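Deferrochelatase (Vibrio cholerae, PDB 5DE0) binds heme b and, as a member of the dye-decolorizing (DyP-type) peroxidase family, probably acts as a heme peroxidase. Local coordinates at residues Q8-P13 with E55-V60; G16-Y21 with T105-L110. All blocks are in the same frame, centred on the assembly; numbering follows the deposited sequence.

Contact 1 (Q8-P13 with E55-V60); sequences QTAILP and ELTVSV
Q8 and V60 show how a side-chain amide can stand in for a neighbouring strand. Extended beyond CG, the glutamine lays its carboxamide along the backbone of V60 and is bonded at both ends: V60 N donates to Q8 OE1 at 2.8 Å, almost straight at 174° but from above the carbonyl plane, and Q8 NE2 donates to V60 O at 2.9 Å, nearly within the plane of its own amide. NE2 also bonds to P292 O, so the amide nitrogen serves two carbonyls, consistent with the way round it sits. Two residues earlier on the strand, V58 N donates to T9 OG1 at 3.1 Å, the hydroxyl being turned to the strand edge by a chi1 of 60°. The return bond from A10 N to V58 O is weak, at 3.4 Å.

Van der Waals contacts are fewer. A10 CB lies 3.7 Å from S59 CB, and I11 CG1 passes the hydroxyl S59 OG at 3.8 Å. T57 OG1 is close to A10 too, but its hydrogen bond goes to H103 O, on strand 98-104. Within this chain strand 57-62 is outermost in its antiparallel sheet, and the chemistry implies that its outward-facing peptide groups at V58 and V60 are satisfied largely by side chains of an irregular N-terminal segment.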
# COMPACT_ATOMS: atom_id res chain seq x y z
N GLN B 8 -6.86 11.55 -21.96
CA GLN B 8 -5.93 10.56 -21.45
C GLN B 8 -6.70 9.40 -20.83
O GLN B 8 -7.76 9.60 -20.23
CB GLN B 8 -4.94 11.18 -20.46
CG GLN B 8 -4.09 12.29 -21.08
CD GLN B 8 -3.00 12.81 -20.16
OE1 GLN B 8 -2.11 12.07 -19.76
NE2 GLN B 8 -3.07 14.10 -19.84
N THR B 9 -6.17 8.19 -20.97
CA THR B 9 -6.91 6.96 -20.72
C THR B 9 -7.47 6.76 -19.31
O THR B 9 -8.34 5.92 -19.11
CB THR B 9 -6.04 5.73 -21.04
OG1 THR B 9 -4.88 5.74 -20.20
CG2 THR B 9 -5.61 5.74 -22.50
N ALA B 10 -6.99 7.53 -18.35
CA ALA B 10 -7.38 7.32 -16.96
C ALA B 10 -8.71 7.99 -16.60
O ALA B 10 -9.39 7.56 -15.67
CB ALA B 10 -6.29 7.80 -16.02
N ILE B 11 -9.08 9.02 -17.35
CA ILE B 11 -10.18 9.90 -16.96
C ILE B 11 -11.57 9.29 -17.17
O ILE B 11 -12.34 9.15 -16.21
CB ILE B 11 -10.11 11.23 -17.74
CG1 ILE B 11 -8.73 11.87 -17.55
CG2 ILE B 11 -11.21 12.17 -17.29
CD1 ILE B 11 -8.56 13.18 -18.29
N LEU B 12 -11.90 8.95 -18.41
CA LEU B 12 -13.24 8.48 -18.76
C LEU B 12 -13.67 7.12 -18.18
O LEU B 12 -14.79 7.00 -17.70
CB LEU B 12 -13.39 8.44 -20.29
CG LEU B 12 -14.12 9.63 -20.92
CD1 LEU B 12 -13.56 10.95 -20.40
CD2 LEU B 12 -14.04 9.57 -22.44
N PRO B 13 -12.79 6.10 -18.23
CA PRO B 13 -13.25 4.80 -17.70
C PRO B 13 -13.52 4.82 -16.20
O PRO B 13 -13.04 5.71 -15.49
CB PRO B 13 -12.09 3.85 -18.01
CG PRO B 13 -11.27 4.55 -19.04
CD PRO B 13 -11.42 6.00 -18.77
N GLU B 55 -5.53 -3.59 -17.69
CA GLU B 55 -6.30 -2.38 -17.94
C GLU B 55 -5.64 -1.16 -17.31
O GLU B 55 -6.31 -0.28 -16.76
CB GLU B 55 -7.73 -2.54 -17.43
CG GLU B 55 -8.50 -3.66 -18.13
CD GLU B 55 -9.95 -3.76 -17.67
OE1 GLU B 55 -10.36 -2.97 -16.79
OE2 GLU B 55 -10.67 -4.63 -18.20
N LEU B 56 -4.31 -1.11 -17.39
CA LEU B 56 -3.54 -0.00 -16.85
C LEU B 56 -3.80 1.28 -17.62
O LEU B 56 -3.75 1.30 -18.86
CB LEU B 56 -2.04 -0.33 -16.86
CG LEU B 56 -1.10 0.77 -16.36
CD1 LEU B 56 -1.29 1.03 -14.87
CD2 LEU B 56 0.34 0.41 -16.68
N THR B 57 -4.10 2.35 -16.90
CA THR B 57 -4.38 3.65 -17.51
C THR B 57 -3.50 4.72 -16.88
O THR B 57 -2.90 4.50 -15.83
CB THR B 57 -5.85 4.04 -17.35
OG1 THR B 57 -6.17 4.16 -15.96
CG2 THR B 57 -6.76 3.00 -17.99
N VAL B 58 -3.43 5.88 -17.52
CA VAL B 58 -2.61 6.97 -17.00
C VAL B 58 -3.15 8.34 -17.43
O VAL B 58 -3.73 8.48 -18.51
CB VAL B 58 -1.14 6.82 -17.46
CG1 VAL B 58 -1.02 6.99 -18.97
CG2 VAL B 58 -0.23 7.81 -16.73
N SER B 59 -2.98 9.33 -16.57
CA SER B 59 -3.29 10.71 -16.91
C SER B 59 -2.29 11.66 -16.25
O SER B 59 -2.18 11.69 -15.03
CB SER B 59 -4.72 11.08 -16.49
OG SER B 59 -5.00 12.42 -16.81
N VAL B 60 -1.57 12.41 -17.07
CA VAL B 60 -0.57 13.35 -16.58
C VAL B 60 -1.11 14.77 -16.60
O VAL B 60 -1.60 15.24 -17.64
CB VAL B 60 0.73 13.28 -17.40
CG1 VAL B 60 1.76 14.23 -16.84
CG2 VAL B 60 1.26 11.85 -17.43

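Contact 2 (G16-Y21 with T105-L110); sequences GPFALY and TRHDLL
F18 and H107 meet where the first strand of a ferredoxin-like alpha-beta domain, the fold of each half of a DyP peroxidase, faces the start of helix 108-117. The two side chains cross at about a right angle. H107 CB lies over one face of the phenylalanine ring, a CH-pi contact of 4.1 Å from CB to the ring centroid, 23° off the normal, and H107 N covers the same ring. T105 O instead approaches the ring edge, 3.7 Å from F18 CE2. The histidine ring leads away, its CG anti to the backbone N (chi1 171°), and meets Y132 of its own chain and, edge-to-face, F134 of the second subunit; F18 also meets its own counterpart there, so the pair lies at the dimer interface.

Deeper in, L110 packs on the strand through CD1 and CB. Its CD1 lies 3.7 Å from F18 CB and 3.5 Å from A19 N, while L110 CB and L20 CB approach to 4.1 Å.

R106 grips D108 side-on in a salt bridge, NE on OD1 and NH2 on OD2, both oxygens using syn lone pairs. OD2 also accepts from L137 N of the second subunit; its bond from NH2 measures 2.7 Å and runs nearly straight at 172°.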
# COMPACT_ATOMS: atom_id res chain seq x y z
N GLY B 16 -10.36 1.58 -11.57
CA GLY B 16 -10.02 0.20 -11.31
C GLY B 16 -9.91 -0.06 -9.82
O GLY B 16 -9.95 0.87 -9.03
N PRO B 17 -9.78 -1.34 -9.44
CA PRO B 17 -9.66 -1.78 -8.04
C PRO B 17 -8.48 -1.14 -7.30
O PRO B 17 -8.49 -1.08 -6.07
CB PRO B 17 -9.47 -3.29 -8.16
CG PRO B 17 -10.07 -3.65 -9.47
CD PRO B 17 -9.80 -2.48 -10.37
N PHE B 18 -7.49 -0.67 -8.05
CA PHE B 18 -6.31 -0.05 -7.46
C PHE B 18 -5.92 1.20 -8.25
O PHE B 18 -6.11 1.25 -9.46
CB PHE B 18 -5.13 -1.03 -7.44
CG PHE B 18 -5.45 -2.34 -6.80
CD1 PHE B 18 -5.29 -2.52 -5.44
CD2 PHE B 18 -5.91 -3.41 -7.56
CE1 PHE B 18 -5.59 -3.74 -4.84
CE2 PHE B 18 -6.21 -4.62 -6.98
CZ PHE B 18 -6.05 -4.79 -5.61
N ALA B 19 -5.38 2.19 -7.56
CA ALA B 19 -4.99 3.43 -8.22
C ALA B 19 -3.73 4.05 -7.63
O ALA B 19 -3.41 3.85 -6.46
CB ALA B 19 -6.13 4.43 -8.16
N LEU B 20 -3.01 4.79 -8.46
CA LEU B 20 -1.83 5.53 -8.02
C LEU B 20 -2.03 7.02 -8.22
O LEU B 20 -2.39 7.48 -9.31
CB LEU B 20 -0.59 5.06 -8.78
CG LEU B 20 0.65 5.94 -8.61
CD1 LEU B 20 1.11 5.94 -7.16
CD2 LEU B 20 1.77 5.48 -9.54
N TYR B 21 -1.81 7.79 -7.16
CA TYR B 21 -1.89 9.24 -7.24
C TYR B 21 -0.59 9.87 -6.74
O TYR B 21 -0.32 9.88 -5.54
CB TYR B 21 -3.06 9.77 -6.41
CG TYR B 21 -4.34 8.97 -6.53
CD1 TYR B 21 -5.26 9.24 -7.54
CD2 TYR B 21 -4.64 7.97 -5.62
CE1 TYR B 21 -6.43 8.52 -7.64
CE2 TYR B 21 -5.81 7.25 -5.71
CZ TYR B 21 -6.71 7.52 -6.72
OH TYR B 21 -7.88 6.80 -6.81
N THR B 105 -6.33 -2.98 -12.72
CA THR B 105 -6.96 -4.11 -12.05
C THR B 105 -5.97 -4.83 -11.13
O THR B 105 -6.33 -5.80 -10.46
CB THR B 105 -7.54 -5.13 -13.06
OG1 THR B 105 -6.49 -5.64 -13.88
CG2 THR B 105 -8.58 -4.46 -13.94
N ARG B 106 -4.73 -4.36 -11.11
CA ARG B 106 -3.72 -4.92 -10.22
C ARG B 106 -2.83 -3.82 -9.65
O ARG B 106 -2.61 -2.79 -10.28
CB ARG B 106 -2.88 -5.98 -10.94
CG ARG B 106 -2.54 -5.64 -12.38
CD ARG B 106 -1.97 -6.84 -13.12
NE ARG B 106 -0.62 -7.18 -12.68
CZ ARG B 106 0.20 -7.98 -13.35
NH1 ARG B 106 -0.18 -8.53 -14.50
NH2 ARG B 106 1.42 -8.24 -12.88
N HIS B 107 -2.32 -4.05 -8.44
CA HIS B 107 -1.58 -3.04 -7.70
C HIS B 107 -0.12 -2.93 -8.12
O HIS B 107 0.42 -1.83 -8.20
CB HIS B 107 -1.67 -3.34 -6.20
CG HIS B 107 -0.78 -2.49 -5.35
ND1 HIS B 107 -1.17 -1.28 -4.83
CD2 HIS B 107 0.50 -2.68 -4.93
CE1 HIS B 107 -0.19 -0.75 -4.13
NE2 HIS B 107 0.84 -1.59 -4.17
N ASP B 108 0.51 -4.07 -8.39
CA ASP B 108 1.95 -4.12 -8.63
C ASP B 108 2.40 -3.28 -9.83
O ASP B 108 3.44 -2.62 -9.77
CB ASP B 108 2.41 -5.57 -8.81
CG ASP B 108 1.77 -6.25 -10.01
OD1 ASP B 108 0.60 -5.94 -10.32
OD2 ASP B 108 2.45 -7.09 -10.64
N LEU B 109 1.61 -3.29 -10.90
CA LEU B 109 1.98 -2.55 -12.11
C LEU B 109 1.96 -1.03 -11.90
O LEU B 109 2.58 -0.29 -12.65
CB LEU B 109 1.04 -2.92 -13.26
CG LEU B 109 1.20 -4.35 -13.80
CD1 LEU B 109 0.21 -4.58 -14.93
CD2 LEU B 109 2.62 -4.59 -14.28
N LEU B 110 1.24 -0.59 -10.86
CA LEU B 110 1.22 0.83 -10.51
C LEU B 110 2.57 1.25 -9.96
O LEU B 110 3.12 2.28 -10.36
CB LEU B 110 0.12 1.11 -9.48
CG LEU B 110 -1.31 0.75 -9.86
CD1 LEU B 110 -2.25 1.02 -8.69
CD2 LEU B 110 -1.75 1.53 -11.09

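In the fold
Contacts 1 and 2 illustrate how one sheet can be finished at its border and covered on a face. Their centres lie 11 Å apart, and strand 98-104 joins them, pairing with strand 57-62 on one side and strand 18-26 on the other. Along the chain their segments alternate, and they touch directly: L56 CD1 packs on L110 CD2 at 3.8 Å, and E55 OE1 lies 3.7 Å from T105 CG2. Contact 1 is not touched by the second subunit, whereas contact 2 reaches it. Both lie in the N-terminal half of the peroxidase, while the heme pocket is formed by residues between 141 and 277, so neither contact lines it.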